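PDB 3FKJ: putative phosphosugar isomerases from Salmonella typhimurium LT2, which probably binds phosphorylated sugars or related carbohydrate derivatives through its SIS fold and may isomerise them. Local coordinates for residues Pro57-Tyr60 and Phe61-Glu65; Leu179-Ala182 and Phe183-Ser187. All coordinates share one frame; numbering follows the deposited sequence.

Contact 1: residues Pro57-Tyr60 and Phe61-Glu65; sequences PGKY and FLDCE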
loop_
_atom_site.group_PDB
_atom_site.type_symbol
_atom_site.label_atom_id
_atom_site.label_comp_id
_atom_site.label_asym_id
_atom_site.label_seq_id
_atom_site.Cartn_x
_atom_site.Cartn_y
_atom_site.Cartn_z
ATOM N N PRO A 57 -6.245 4.694 9.661
ATOM C CA PRO A 57 -6.336 4.462 11.096
ATOM C C PRO A 57 -7.162 3.262 11.524
ATOM O O PRO A 57 -6.741 2.539 12.426
ATOM C CB PRO A 57 -6.894 5.781 11.643
ATOM C CG PRO A 57 -6.443 6.807 10.604
ATOM C CD PRO A 57 -6.638 6.071 9.310
ATOM N N GLY A 58 -8.331 3.086 10.920
ATOM C CA GLY A 58 -9.134 1.913 11.154
ATOM C C GLY A 58 -8.535 0.627 10.605
ATOM O O GLY A 58 -8.590 -0.433 11.275
ATOM N N LYS A 59 -7.995 0.696 9.391
ATOM C CA LYS A 59 -7.333 -0.460 8.786
ATOM C C LYS A 59 -6.241 -0.971 9.723
ATOM O O LYS A 59 -6.217 -2.162 10.090
ATOM C CB LYS A 59 -6.759 -0.109 7.393
ATOM C CG LYS A 59 -6.075 -1.287 6.646
ATOM C CD LYS A 59 -4.745 -0.914 6.040
ATOM C CE LYS A 59 -4.167 -1.992 5.103
ATOM N NZ LYS A 59 -4.051 -3.391 5.639
ATOM N N TYR A 60 -5.370 -0.064 10.157
ATOM C CA TYR A 60 -4.246 -0.421 11.026
ATOM C C TYR A 60 -4.714 -1.016 12.371
ATOM O O TYR A 60 -4.172 -2.034 12.841
ATOM C CB TYR A 60 -3.279 0.789 11.202
ATOM C CG TYR A 60 -2.079 0.495 12.085
ATOM C CD1 TYR A 60 -1.055 -0.333 11.640
ATOM C CD2 TYR A 60 -1.985 0.999 13.372
ATOM C CE1 TYR A 60 0.029 -0.648 12.436
ATOM C CE2 TYR A 60 -0.871 0.669 14.205
ATOM C CZ TYR A 60 0.131 -0.124 13.708
ATOM O OH TYR A 60 1.226 -0.447 14.490
ATOM N N PHE A 61 -5.725 -0.403 12.978
ATOM C CA PHE A 61 -6.289 -0.911 14.228
ATOM C C PHE A 61 -6.782 -2.358 14.103
ATOM O O PHE A 61 -6.482 -3.232 14.947
ATOM C CB PHE A 61 -7.436 0.012 14.704
ATOM C CG PHE A 61 -8.127 -0.450 15.962
ATOM C CD1 PHE A 61 -7.588 -0.175 17.207
ATOM C CD2 PHE A 61 -9.335 -1.129 15.896
ATOM C CE1 PHE A 61 -8.227 -0.587 18.378
ATOM C CE2 PHE A 61 -10.006 -1.543 17.065
ATOM C CZ PHE A 61 -9.446 -1.272 18.310
ATOM N N LEU A 62 -7.517 -2.630 13.035
ATOM C CA LEU A 62 -8.067 -3.962 12.838
ATOM C C LEU A 62 -6.969 -4.936 12.498
ATOM O O LEU A 62 -6.969 -6.037 12.999
ATOM C CB LEU A 62 -9.161 -3.965 11.765
ATOM C CG LEU A 62 -10.420 -3.140 12.089
ATOM C CD1 LEU A 62 -11.318 -3.036 10.792
ATOM C CD2 LEU A 62 -11.212 -3.771 13.257
ATOM N N ASP A 63 -6.036 -4.554 11.644
ATOM C CA ASP A 63 -4.926 -5.444 11.311
ATOM C C ASP A 63 -4.162 -5.846 12.568
ATOM O O ASP A 63 -3.704 -6.965 12.672
ATOM C CB ASP A 63 -3.949 -4.787 10.332
ATOM C CG ASP A 63 -4.510 -4.679 8.945
ATOM O OD1 ASP A 63 -5.550 -5.301 8.627
ATOM O OD2 ASP A 63 -3.879 -3.977 8.152
ATOM N N CYS A 64 -4.030 -4.918 13.507
ATOM C CA CYS A 64 -3.380 -5.202 14.773
ATOM C C CYS A 64 -4.225 -6.004 15.751
ATOM O O CYS A 64 -3.712 -6.874 16.414
ATOM C CB CYS A 64 -2.987 -3.902 15.442
ATOM S SG CYS A 64 -1.631 -3.044 14.630
ATOM N N GLU A 65 -5.509 -5.678 15.850
ATOM C CA GLU A 65 -6.347 -6.090 16.969
ATOM C C GLU A 65 -7.385 -7.184 16.664
ATOM O O GLU A 65 -7.644 -7.991 17.532
ATOM C CB GLU A 65 -7.072 -4.880 17.544
ATOM C CG GLU A 65 -6.187 -3.822 18.195
ATOM C CD GLU A 65 -5.465 -4.305 19.452
ATOM O OE1 GLU A 65 -5.915 -5.220 20.196
ATOM O OE2 GLU A 65 -4.417 -3.747 19.698
#

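Contact 2: residues Leu179-Ala182 and Phe183-Ser187; sequences LVSA and FGRFS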
loop_
_atom_site.group_PDB
_atom_site.type_symbol
_atom_site.label_atom_id
_atom_site.label_comp_id
_atom_site.label_asym_id
_atom_site.label_seq_id
_atom_site.Cartn_x
_atom_site.Cartn_y
_atom_site.Cartn_z
ATOM N N LEU A 179 -10.108 3.704 24.749
ATOM C CA LEU A 179 -9.984 4.348 23.446
ATOM C C LEU A 179 -11.069 5.426 23.299
ATOM O O LEU A 179 -10.817 6.488 22.745
ATOM C CB LEU A 179 -10.019 3.308 22.318
ATOM C CG LEU A 179 -9.495 3.696 20.916
ATOM C CD1 LEU A 179 -8.991 2.488 20.205
ATOM C CD2 LEU A 179 -10.558 4.377 20.091
ATOM N N VAL A 180 -12.257 5.157 23.841
ATOM C CA VAL A 180 -13.361 6.103 23.825
ATOM C C VAL A 180 -13.023 7.353 24.617
ATOM O O VAL A 180 -13.387 8.462 24.216
ATOM C CB VAL A 180 -14.662 5.469 24.373
ATOM C CG1 VAL A 180 -15.679 6.546 24.745
ATOM C CG2 VAL A 180 -15.255 4.471 23.357
ATOM N N SER A 181 -12.326 7.184 25.735
ATOM C CA SER A 181 -11.968 8.340 26.560
ATOM C C SER A 181 -10.697 8.979 25.990
ATOM O O SER A 181 -10.541 10.182 26.100
ATOM C CB SER A 181 -11.871 7.981 28.064
ATOM O OG SER A 181 -10.592 7.514 28.416
ATOM N N ALA A 182 -9.825 8.187 25.338
ATOM C CA ALA A 182 -8.709 8.752 24.550
ATOM C C ALA A 182 -9.269 9.689 23.485
ATOM O O ALA A 182 -8.798 10.808 23.329
ATOM C CB ALA A 182 -7.883 7.662 23.897
ATOM N N PHE A 183 -10.283 9.231 22.751
ATOM C CA PHE A 183 -10.955 10.077 21.733
ATOM C C PHE A 183 -11.588 11.337 22.350
ATOM O O PHE A 183 -11.708 12.369 21.673
ATOM C CB PHE A 183 -12.042 9.295 20.974
ATOM C CG PHE A 183 -11.759 9.081 19.496
ATOM C CD1 PHE A 183 -11.426 10.152 18.673
ATOM C CD2 PHE A 183 -11.931 7.817 18.917
ATOM C CE1 PHE A 183 -11.210 9.979 17.310
ATOM C CE2 PHE A 183 -11.685 7.606 17.536
ATOM C CZ PHE A 183 -11.329 8.687 16.738
ATOM N N GLY A 184 -12.019 11.246 23.612
ATOM C CA GLY A 184 -12.574 12.404 24.325
ATOM C C GLY A 184 -11.537 13.471 24.639
ATOM O O GLY A 184 -11.888 14.628 24.887
ATOM N N ARG A 185 -10.265 13.074 24.638
ATOM C CA ARG A 185 -9.152 13.972 24.895
ATOM C C ARG A 185 -8.518 14.476 23.606
ATOM O O ARG A 185 -7.603 15.311 23.622
ATOM C CB ARG A 185 -8.092 13.271 25.743
ATOM C CG ARG A 185 -8.451 13.199 27.208
ATOM C CD ARG A 185 -7.301 12.666 28.031
ATOM N NE ARG A 185 -7.154 11.226 27.870
ATOM C CZ ARG A 185 -7.957 10.317 28.421
ATOM N NH1 ARG A 185 -8.994 10.685 29.174
ATOM N NH2 ARG A 185 -7.730 9.024 28.212
ATOM N N PHE A 186 -9.023 13.985 22.491
ATOM C CA PHE A 186 -8.314 14.129 21.235
ATOM C C PHE A 186 -8.327 15.578 20.755
ATOM O O PHE A 186 -7.307 16.066 20.261
ATOM C CB PHE A 186 -8.894 13.204 20.170
ATOM C CG PHE A 186 -8.106 13.200 18.882
ATOM C CD1 PHE A 186 -6.742 12.870 18.878
ATOM C CD2 PHE A 186 -8.713 13.531 17.674
ATOM C CE1 PHE A 186 -6.001 12.834 17.671
ATOM C CE2 PHE A 186 -7.977 13.530 16.490
ATOM C CZ PHE A 186 -6.615 13.177 16.491
ATOM N N SER A 187 -9.471 16.248 20.905
ATOM C CA SER A 187 -9.600 17.628 20.445
ATOM C C SER A 187 -8.620 18.542 21.156
ATOM O O SER A 187 -8.007 19.397 20.514
ATOM C CB SER A 187 -11.009 18.176 20.649
ATOM O OG SER A 187 -11.067 19.548 20.267
#

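Contact 1: residues Pro57-Tyr60 and Phe61-Glu65
Lys-59 and Asp-63, one helical turn apart, are joined by a salt bridge: NZ of Lys-59 lies 2.6 Å from OD2 of Asp-63 and meets that oxygen on its syn lone pair, the side of the other carboxylate oxygen. The lysine chain bends twice to get there, at chi2 (-134°) and again at chi4, which folds the ammonium group back toward the C-terminal end of the helix. The backbone beneath is regular. The N-H groups of Phe-61, Leu-62, Asp-63 and Cys-64 are each taken by the carbonyl four residues earlier; the bond from Asp-63 N to Lys-59 O is 2.9 Å long and nearly straight, 168° at the hydrogen. Gly-58 N bonds to Ser-159 OG of helix 155-170. These turns belong to helix 56-65, which follows strand 42-47 in the SIS domain and leads to the parallel neighbouring strand 70-75, so it is part of a beta-alpha-beta crossover. On another side of the helix, SG of Cys-64 sits over one face of the Tyr-60 ring, 3.7 Å from its centroid, in a sulfur-aromatic contact. The phenol oxygen of Tyr-60 is satisfied farther off, by a hydrogen bond to Glu-310. At the helix end Glu-65 OE2 bonds to the hydroxyl of Tyr-311, while OE1 forms a salt bridge with Lys-85 of the second subunit, to which the Cys-64 backbone also hydrogen-bonds.

Contact 2: residues Leu179-Ala182 and Phe183-Ser187
Phe-183 packs beside Leu-179 on the buried side of helix 176-184, the two side chains pointing the same way with CD2 of Leu-179 3.9 Å from CD2 of Phe-183. Beneath them the N-H of Phe-183 reaches the carbonyl oxygen of Leu-179 at 2.8 Å, a sound helical bond with an angle of 163° at the hydrogen. One residue on, the helix begins to fray: Gly-184 N makes a weak bond, 3.2 Å long, to Val-180 O.

At Arg-185 the backbone N-H is shared. The better bond runs from Arg-185 N to Ala-182 O at 3.0 Å, three residues back, although the nitrogen stands above that carbonyl plane and not on a lone pair; the bond to Ser-181 O is longer and weak. The side chain of Arg-185 then turns back over the same turn. A bend at chi3 (-75°) lays the guanidinium flat over the Ser-181 carbonyl, whose oxygen is 3.4 Å from the plane and under its centre. The stronger partner of Arg-185 NH2 is the carbonyl oxygen of Leu-304, far along the chain; locally, NH2 of Arg-185 donates to OG of Ser-181 at 3.2 Å, the hydroxyl oxygen lying somewhat out of the guanidinium plane.

Phe-186 starts the next helix, 186-196, and turns its ring away from the preceding turn toward Pro-151, Leu-304 and Leu-315, with a bound thiocyanate ion about 4 Å from its side chain. The turn lies in the chain between the parallel sheet ending with strand 136-139 and the second, starting with strand 213-218. Its Phe-183 side packs on helix 155-170, stacking on Trp-161 and touching Leu-160, and on Leu-315 of helix 313-331; Phe-312, just before that helix, meets the ring edge-to-face, and Val-180 lies against Leu-164.

Contact 1 is complete in the chain well before contact 2 begins, and their centres are about 17 Å apart. They nevertheless touch: CE1 of Phe-61 packs 3.7 Å from CD1 of Leu-179, so the helix of residues 56-65 meets helix 176-184 directly. Helix 155-170 also bridges them, since Leu-160 is touched by both Phe-61 and Phe-183. Contact 1 is the more central, about 11 Å from the centre of the chain against about 17 Å for contact 2, and it alone reaches the second subunit. The bound thiocyanate, probably from the crystallisation liquor, lies beside contact 2 and by itself identifies no substrate site.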